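PDB 5YKT: probable aminotransferase, which belongs to the class-III aminotransferase family, a group of pyridoxal-phosphate-dependent enzymes, and binds 4'-deoxy-4'-aminopyridoxal-5'-phosphate. Local coordinates for residues 223-228 and 254-259; 161-166 and 200-205; 7-12 and 404-409. The protein carries 1 engineered substitution. All coordinates share one frame; numbering follows the deposited sequence.

Contact 1 of 3, residues 223-228 and 254-259; sequences VLTEPF and VALIID. With PMP (4'-deoxy-4'-aminopyridoxal-5'-phosphate), chain C.
L224 swings CG opposite its backbone N (chi1 171°). I257 puts CG1 opposite its carbonyl carbon (chi1 -51°), and this leaves its CG2 opposite the backbone N and facing L224. The two chains therefore meet branch to branch, L224 CD1 lying 3.6 Å from I257 CG2. The backbones are parallel neighbours in register. Four hydrogen bonds alternate between them, ending with D259 N to T225 O at 2.9 Å. On the face of V223 and T225, T225 CG2 lies alongside I258 CD1, 3.9 Å away. P227 CD then sits 3.8 Å from I258 CG2. T225 OG1 turns back to its own chain and donates to E226 O. The strands and helix 241-251 form a beta-alpha-beta unit. The C-terminal ends of its two strands carry two pocket residues, E226 and D259. D259 OD2 is 2.7 Å from PMP N1 and also bonds H167 and N143, while OD1 is held by T261. A water donates to E226 OE1 (2.7 Å) and to D259 O (2.8 Å), and T230 bonds the same OE1. An aspartate against the pyridine nitrogen is a hallmark of fold-type I pyridoxal-phosphate enzymes. Its carboxylate would probably stabilise positive charge on the ring nitrogen.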
# COMPACT_ATOMS: atom_id res chain seq x y z
N VAL A 223 13.38 13.04 -12.33
CA VAL A 223 13.15 14.05 -11.31
C VAL A 223 11.76 13.80 -10.75
O VAL A 223 10.78 13.71 -11.51
CB VAL A 223 13.20 15.48 -11.90
CG1 VAL A 223 12.82 16.50 -10.84
CG2 VAL A 223 14.59 15.79 -12.46
N LEU A 224 11.67 13.66 -9.43
CA LEU A 224 10.40 13.44 -8.75
C LEU A 224 10.09 14.68 -7.93
O LEU A 224 10.92 15.10 -7.14
CB LEU A 224 10.49 12.22 -7.83
CG LEU A 224 9.30 11.95 -6.88
CD1 LEU A 224 8.02 11.75 -7.67
CD2 LEU A 224 9.55 10.71 -6.03
N THR A 225 8.90 15.26 -8.10
CA THR A 225 8.56 16.48 -7.38
C THR A 225 7.07 16.75 -7.33
O THR A 225 6.33 16.39 -8.25
CB THR A 225 9.23 17.71 -8.04
OG1 THR A 225 9.04 18.88 -7.23
CG2 THR A 225 8.73 17.98 -9.48
N GLU A 226 6.62 17.40 -6.25
CA GLU A 226 5.34 18.08 -6.31
C GLU A 226 5.52 19.31 -7.21
O GLU A 226 6.61 19.87 -7.27
CB GLU A 226 4.90 18.56 -4.95
CG GLU A 226 4.62 17.48 -3.92
CD GLU A 226 4.06 18.10 -2.67
OE1 GLU A 226 2.83 18.22 -2.59
OE2 GLU A 226 4.87 18.51 -1.79
N PRO A 227 4.46 19.74 -7.90
CA PRO A 227 4.58 20.97 -8.71
C PRO A 227 4.59 22.26 -7.87
O PRO A 227 4.96 23.34 -8.37
CB PRO A 227 3.36 20.91 -9.61
CG PRO A 227 2.33 20.14 -8.81
CD PRO A 227 3.10 19.15 -7.97
N PHE A 228 4.19 22.13 -6.61
CA PHE A 228 4.10 23.21 -5.66
C PHE A 228 4.33 22.45 -4.35
O PHE A 228 3.58 21.50 -4.07
CB PHE A 228 2.68 23.78 -5.79
CG PHE A 228 2.41 25.02 -5.00
CD1 PHE A 228 2.26 24.98 -3.63
CD2 PHE A 228 2.17 26.22 -5.67
CE1 PHE A 228 1.98 26.13 -2.92
CE2 PHE A 228 1.87 27.38 -4.95
CZ PHE A 228 1.77 27.32 -3.58
N VAL A 254 15.56 13.04 -19.25
CA VAL A 254 15.24 12.66 -17.89
C VAL A 254 13.73 12.73 -17.71
O VAL A 254 13.11 13.71 -18.13
CB VAL A 254 15.95 13.60 -16.89
CG1 VAL A 254 15.48 13.36 -15.45
CG2 VAL A 254 17.46 13.39 -16.97
N ALA A 255 13.15 11.68 -17.12
CA ALA A 255 11.70 11.64 -16.85
C ALA A 255 11.32 12.68 -15.80
O ALA A 255 11.98 12.79 -14.77
CB ALA A 255 11.31 10.27 -16.35
N LEU A 256 10.25 13.42 -16.06
CA LEU A 256 9.69 14.35 -15.10
C LEU A 256 8.43 13.75 -14.49
O LEU A 256 7.40 13.59 -15.18
CB LEU A 256 9.38 15.68 -15.80
CG LEU A 256 8.69 16.74 -14.96
CD1 LEU A 256 9.53 17.11 -13.75
CD2 LEU A 256 8.36 17.97 -15.79
N ILE A 257 8.49 13.44 -13.19
CA ILE A 257 7.39 12.82 -12.45
C ILE A 257 6.78 13.90 -11.56
O ILE A 257 7.44 14.43 -10.66
CB ILE A 257 7.85 11.66 -11.55
CG1 ILE A 257 8.70 10.63 -12.32
CG2 ILE A 257 6.64 10.98 -10.91
CD1 ILE A 257 9.55 9.77 -11.39
N ILE A 258 5.50 14.20 -11.80
CA ILE A 258 4.78 15.22 -11.04
C ILE A 258 3.82 14.49 -10.07
O ILE A 258 2.89 13.80 -10.49
CB ILE A 258 4.03 16.17 -11.98
CG1 ILE A 258 5.02 16.91 -12.91
CG2 ILE A 258 3.19 17.15 -11.19
CD1 ILE A 258 5.97 17.83 -12.21
N ASP A 259 4.04 14.72 -8.78
CA ASP A 259 3.27 14.08 -7.70
C ASP A 259 2.22 15.07 -7.19
O ASP A 259 2.57 16.08 -6.54
CB ASP A 259 4.24 13.66 -6.60
CG ASP A 259 3.57 12.98 -5.42
OD1 ASP A 259 2.32 12.93 -5.33
OD2 ASP A 259 4.33 12.49 -4.55
N1 PMP C . 3.19 12.27 -2.15
C2 PMP C . 2.90 13.38 -1.45
C2A PMP C . 3.07 14.75 -2.05
C3 PMP C . 2.35 13.26 -0.10
O3 PMP C . 2.04 14.34 0.64
C4 PMP C . 2.17 11.92 0.49
C4A PMP C . 1.62 11.80 1.89
N4A PMP C . 0.38 12.56 1.99
C5 PMP C . 2.54 10.78 -0.37
C6 PMP C . 3.04 11.02 -1.64
C5A PMP C . 2.42 9.37 0.15
O4P PMP C . 1.07 8.99 0.33
P PMP C . 0.80 7.69 1.23
O1P PMP C . 1.18 8.02 2.63
O2P PMP C . 1.63 6.61 0.57
O3P PMP C . -0.68 7.49 1.10
O HOH W 1 1.18 17.04 -4.33

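Contact 2 of 3, residues 161-166 and 200-205; sequences VFNCNY and TRLVEF. With PMP (4'-deoxy-4'-aminopyridoxal-5'-phosphate), chain C.
V161 and F162 pair in parallel with L202 and V203, joined by V161 N to R201 O and V203 N to V161 O, and N163 N carries the pairing one step on to V203 O. V161 and L202 share one face of the sheet. L202 CD1 reaches over the backbone of the other strand, 3.4 Å from V161 O, and also packs on V161 CG2. F162 and V203 lie on the other face. There F205 turns its edge to the F162 ring in a T-shaped stack. F205 CD1 stands over the centre of the F162 ring, and the planes are 84° apart. The backbone E204 O lies at the F162 ring's edge, 3.6 Å from F162 CD1. Beyond the strand ends, N163 and E204 run side by side. E204 bends at chi2 (-72°), which brings its carboxylate back to the amide. N163 ND2 donates to E204 OE2 at 2.9 Å, from above the carboxylate plane. A water donates to N163 O and E204 OE1 and accepts from F205 N, so it bridges the two segments where the sheet pairing stops. F162 to N165 form a type II beta turn. F162 O takes two bonds there, from N165 N and N165 ND2, on opposite faces of its plane. The turn leads to Y166 in the ligand pocket, where PMP C4A lies at the ring edge, 3.6 Å from Y166 CE2. H322 of the second subunit meets the Y166 ring. Strand 200-203 is outermost in the seven-stranded sheet within this chain. Strand 158-162 lies between it and strand 220-225, V203 packs on helix 208-215, and L202 meets strand 175-177.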
# COMPACT_ATOMS: atom_id res chain seq x y z
N VAL A 161 15.50 14.51 -6.21
CA VAL A 161 14.40 15.00 -5.38
C VAL A 161 14.83 16.35 -4.83
O VAL A 161 16.01 16.72 -4.91
CB VAL A 161 14.01 14.04 -4.24
CG1 VAL A 161 13.53 12.71 -4.83
CG2 VAL A 161 15.16 13.76 -3.29
N PHE A 162 13.88 17.06 -4.24
CA PHE A 162 14.13 18.39 -3.74
C PHE A 162 14.19 18.38 -2.22
O PHE A 162 13.54 17.56 -1.56
CB PHE A 162 13.07 19.38 -4.28
CG PHE A 162 13.14 19.53 -5.77
CD1 PHE A 162 14.11 20.32 -6.33
CD2 PHE A 162 12.30 18.84 -6.62
CE1 PHE A 162 14.23 20.46 -7.70
CE2 PHE A 162 12.41 18.98 -8.00
CZ PHE A 162 13.37 19.82 -8.54
N ASN A 163 15.00 19.27 -1.66
CA ASN A 163 15.17 19.34 -0.22
C ASN A 163 13.83 19.64 0.46
O ASN A 163 13.08 20.51 0.02
CB ASN A 163 16.21 20.40 0.15
CG ASN A 163 16.68 20.30 1.58
OD1 ASN A 163 16.78 19.21 2.15
ND2 ASN A 163 17.02 21.44 2.17
N CYS A 164 13.54 18.87 1.51
CA CYS A 164 12.29 18.96 2.29
C CYS A 164 11.05 18.52 1.52
O CYS A 164 9.93 18.90 1.85
CB CYS A 164 12.11 20.34 2.92
SG CYS A 164 13.53 20.80 3.94
N ASN A 165 11.25 17.62 0.55
CA ASN A 165 10.16 16.92 -0.10
C ASN A 165 9.41 16.02 0.87
O ASN A 165 9.89 15.69 1.95
CB ASN A 165 10.71 16.04 -1.23
CG ASN A 165 11.47 14.81 -0.70
OD1 ASN A 165 10.85 13.85 -0.26
ND2 ASN A 165 12.80 14.86 -0.74
N TYR A 166 8.23 15.58 0.45
CA TYR A 166 7.70 14.31 0.95
C TYR A 166 6.98 13.61 -0.17
O TYR A 166 6.12 14.21 -0.82
CB TYR A 166 6.77 14.44 2.15
CG TYR A 166 6.45 13.10 2.79
CD1 TYR A 166 7.45 12.35 3.39
CD2 TYR A 166 5.18 12.56 2.77
CE1 TYR A 166 7.19 11.12 3.97
CE2 TYR A 166 4.90 11.32 3.34
CZ TYR A 166 5.90 10.60 3.94
OH TYR A 166 5.62 9.37 4.51
N THR A 200 20.62 8.89 -5.18
CA THR A 200 19.90 10.16 -5.10
C THR A 200 20.82 11.35 -5.36
O THR A 200 21.96 11.38 -4.91
CB THR A 200 19.30 10.29 -3.68
OG1 THR A 200 18.57 9.10 -3.35
CG2 THR A 200 18.40 11.49 -3.57
N ARG A 201 20.29 12.34 -6.08
CA ARG A 201 20.91 13.67 -6.16
C ARG A 201 19.88 14.65 -5.60
O ARG A 201 18.71 14.62 -5.98
CB ARG A 201 21.29 14.01 -7.61
CG ARG A 201 22.46 13.19 -8.09
CD ARG A 201 22.96 13.64 -9.48
NE ARG A 201 24.08 12.80 -9.92
CZ ARG A 201 25.32 12.86 -9.43
NH1 ARG A 201 25.69 13.76 -8.51
NH2 ARG A 201 26.24 12.02 -9.87
N LEU A 202 20.31 15.46 -4.64
CA LEU A 202 19.43 16.41 -3.96
C LEU A 202 19.70 17.82 -4.46
O LEU A 202 20.86 18.23 -4.59
CB LEU A 202 19.68 16.33 -2.45
CG LEU A 202 18.73 17.12 -1.55
CD1 LEU A 202 17.30 16.69 -1.75
CD2 LEU A 202 19.15 17.01 -0.08
N VAL A 203 18.63 18.57 -4.69
CA VAL A 203 18.72 19.96 -5.13
C VAL A 203 17.68 20.76 -4.35
O VAL A 203 16.68 20.18 -3.88
CB VAL A 203 18.42 20.06 -6.65
CG1 VAL A 203 18.65 21.45 -7.21
CG2 VAL A 203 19.27 19.05 -7.45
N GLU A 204 17.89 22.06 -4.18
CA GLU A 204 16.80 22.91 -3.67
C GLU A 204 15.80 23.17 -4.81
O GLU A 204 16.17 23.30 -5.97
CB GLU A 204 17.31 24.24 -3.11
CG GLU A 204 18.06 24.14 -1.78
CD GLU A 204 17.17 23.84 -0.56
OE1 GLU A 204 15.92 23.80 -0.66
OE2 GLU A 204 17.77 23.65 0.52
N PHE A 205 14.53 23.30 -4.44
CA PHE A 205 13.50 23.80 -5.37
C PHE A 205 13.87 25.19 -5.87
O PHE A 205 14.61 25.92 -5.20
CB PHE A 205 12.17 23.85 -4.61
CG PHE A 205 10.93 23.72 -5.46
CD1 PHE A 205 10.69 22.60 -6.25
CD2 PHE A 205 9.92 24.69 -5.36
CE1 PHE A 205 9.49 22.48 -6.95
CE2 PHE A 205 8.72 24.55 -6.05
CZ PHE A 205 8.52 23.44 -6.86
N1 PMP C . 3.19 12.27 -2.15
C2 PMP C . 2.90 13.38 -1.45
C2A PMP C . 3.07 14.75 -2.05
C3 PMP C . 2.35 13.26 -0.10
O3 PMP C . 2.04 14.34 0.64
C4 PMP C . 2.17 11.92 0.49
C4A PMP C . 1.62 11.80 1.89
N4A PMP C . 0.38 12.56 1.99
C5 PMP C . 2.54 10.78 -0.37
C6 PMP C . 3.04 11.02 -1.64
C5A PMP C . 2.42 9.37 0.15
O4P PMP C . 1.07 8.99 0.33
P PMP C . 0.80 7.69 1.23
O1P PMP C . 1.18 8.02 2.63
O2P PMP C . 1.63 6.61 0.57
O3P PMP C . -0.68 7.49 1.10
O HOH W 2 13.76 22.62 -1.75

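Contact 3 of 3, residues 7-12 and 404-409; sequences LDLARV and ARNGLI
I409 and V12 interlock where the first turns of two helices, 9-26 and 407-418, pack together. Both helices start here with an N-cap residue, D8 on one and N406 on the other. The contact is apolar. The bump on one side is the I409 side chain, which enters the hollow between L7 and L9. L7 CD1 rests on I409 CG2 at 3.9 Å. L9 comes at about a right angle and sets CD2 3.8 Å from I409 CG1. L7 CD1 and L9 CD2 thus reach I409 from two different directions. The complementary bump is V12. With its CG1 anti to the backbone N (chi1 177°), that methyl enters the notch formed by L408 and the I409 backbone. V12 CG1 lies 3.7 Å from L408 CG and 4.0 Å from I409 CA. The V12 and L408 side chains point opposite ways and overlap along their flanks. L408 CD2 reaches on to the backbone L9 O, 3.9 Å away, and the same side chain also touches E13 and F16 further along helix 9-26. Packing is uneven in depth: V12 and I409 are buried, whereas L9 lies at the exposed margin. L456 of helix 439-456 packs on L7 and V12, so the N-terminal helix also meets the last helix of the chain. At the start of helix 9-26, D8 OD1 accepts from A10 N, met from above the carboxylate plane. At the start of helix 407-418 the cap is straighter: N406 OD1 takes I409 N in its carbonyl plane at 3.0 Å, with an N-H...O angle of 172°.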
# COMPACT_ATOMS: atom_id res chain seq x y z
N LEU A 7 6.51 35.36 18.61
CA LEU A 7 5.86 34.93 19.85
C LEU A 7 6.93 34.66 20.90
O LEU A 7 8.03 34.20 20.59
CB LEU A 7 5.04 33.65 19.63
CG LEU A 7 3.93 33.69 18.58
CD1 LEU A 7 3.28 32.32 18.46
CD2 LEU A 7 2.89 34.74 18.94
N ASP A 8 6.57 34.93 22.15
CA ASP A 8 7.36 34.50 23.29
C ASP A 8 7.07 33.01 23.50
O ASP A 8 5.96 32.65 23.92
CB ASP A 8 6.97 35.31 24.54
CG ASP A 8 7.77 34.94 25.78
OD1 ASP A 8 8.65 34.05 25.71
OD2 ASP A 8 7.51 35.55 26.84
N LEU A 9 8.06 32.16 23.23
CA LEU A 9 7.89 30.70 23.37
C LEU A 9 7.53 30.27 24.79
O LEU A 9 6.95 29.20 24.98
CB LEU A 9 9.14 29.96 22.88
CG LEU A 9 9.41 29.93 21.37
CD1 LEU A 9 10.73 29.24 21.07
CD2 LEU A 9 8.28 29.25 20.63
N ALA A 10 7.89 31.09 25.78
CA ALA A 10 7.47 30.89 27.17
C ALA A 10 5.98 31.08 27.38
O ALA A 10 5.35 30.34 28.14
CB ALA A 10 8.25 31.81 28.09
N ARG A 11 5.40 32.10 26.74
CA ARG A 11 3.95 32.28 26.78
C ARG A 11 3.25 31.13 26.05
O ARG A 11 2.18 30.68 26.49
CB ARG A 11 3.51 33.64 26.22
CG ARG A 11 3.91 34.81 27.11
CD ARG A 11 3.54 36.14 26.50
NE ARG A 11 2.08 36.28 26.35
CZ ARG A 11 1.23 36.61 27.33
NH1 ARG A 11 1.65 36.82 28.58
NH2 ARG A 11 -0.06 36.70 27.05
N VAL A 12 3.86 30.67 24.95
CA VAL A 12 3.32 29.55 24.17
C VAL A 12 3.26 28.31 25.05
O VAL A 12 2.24 27.64 25.09
CB VAL A 12 4.10 29.29 22.86
CG1 VAL A 12 3.55 28.08 22.13
CG2 VAL A 12 4.04 30.50 21.94
N ALA A 404 11.17 27.84 9.31
CA ALA A 404 9.97 28.54 9.78
C ALA A 404 8.89 27.62 10.38
O ALA A 404 7.73 27.99 10.48
CB ALA A 404 9.38 29.30 8.61
N ARG A 405 9.29 26.40 10.75
CA ARG A 405 8.39 25.45 11.39
C ARG A 405 8.79 25.37 12.86
O ARG A 405 9.95 25.57 13.21
CB ARG A 405 8.48 24.09 10.69
CG ARG A 405 7.98 24.11 9.22
CD ARG A 405 6.47 24.35 9.09
NE ARG A 405 5.70 23.34 9.82
CZ ARG A 405 5.19 22.21 9.32
NH1 ARG A 405 5.32 21.90 8.04
NH2 ARG A 405 4.54 21.38 10.13
N ASN A 406 7.80 25.16 13.72
CA ASN A 406 8.04 25.05 15.16
C ASN A 406 7.00 24.17 15.79
O ASN A 406 5.82 24.51 15.78
CB ASN A 406 8.06 26.41 15.83
CG ASN A 406 8.45 26.33 17.28
OD1 ASN A 406 7.61 26.09 18.16
ND2 ASN A 406 9.75 26.52 17.55
N GLY A 407 7.43 23.04 16.35
CA GLY A 407 6.51 22.04 16.89
C GLY A 407 5.65 22.54 18.04
O GLY A 407 4.49 22.18 18.13
N LEU A 408 6.23 23.38 18.90
CA LEU A 408 5.52 23.86 20.08
C LEU A 408 4.42 24.84 19.70
O LEU A 408 3.29 24.72 20.18
CB LEU A 408 6.47 24.54 21.08
CG LEU A 408 5.81 25.12 22.33
CD1 LEU A 408 4.91 24.11 23.04
CD2 LEU A 408 6.87 25.67 23.27
N ILE A 409 4.75 25.81 18.86
CA ILE A 409 3.75 26.79 18.40
C ILE A 409 2.65 26.08 17.66
O ILE A 409 1.46 26.36 17.90
CB ILE A 409 4.37 27.90 17.52
CG1 ILE A 409 5.32 28.76 18.36
CG2 ILE A 409 3.26 28.78 16.91
CD1 ILE A 409 6.19 29.67 17.52

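The chain opens with residues 7-12, one half of contact 3. The other half, 404-409, arrives almost 400 residues later, so contact 3 closes a loop around most of the protein and joins the N-terminal helix to a helix near the C terminus. Contacts 1 and 2 both nest inside it. Contact 2 closes first, 161-166 with 200-205, and contact 1 follows in series, 223-228 with 254-259. These two share the seven-stranded sheet, where strands 158-162 and 220-225 are neighbours. They touch through F162 and F205 against T225, and both reach PMP. Contact 3 lies apart, its centre about 33 Å from that of contact 1 and about 27 Å from that of contact 2.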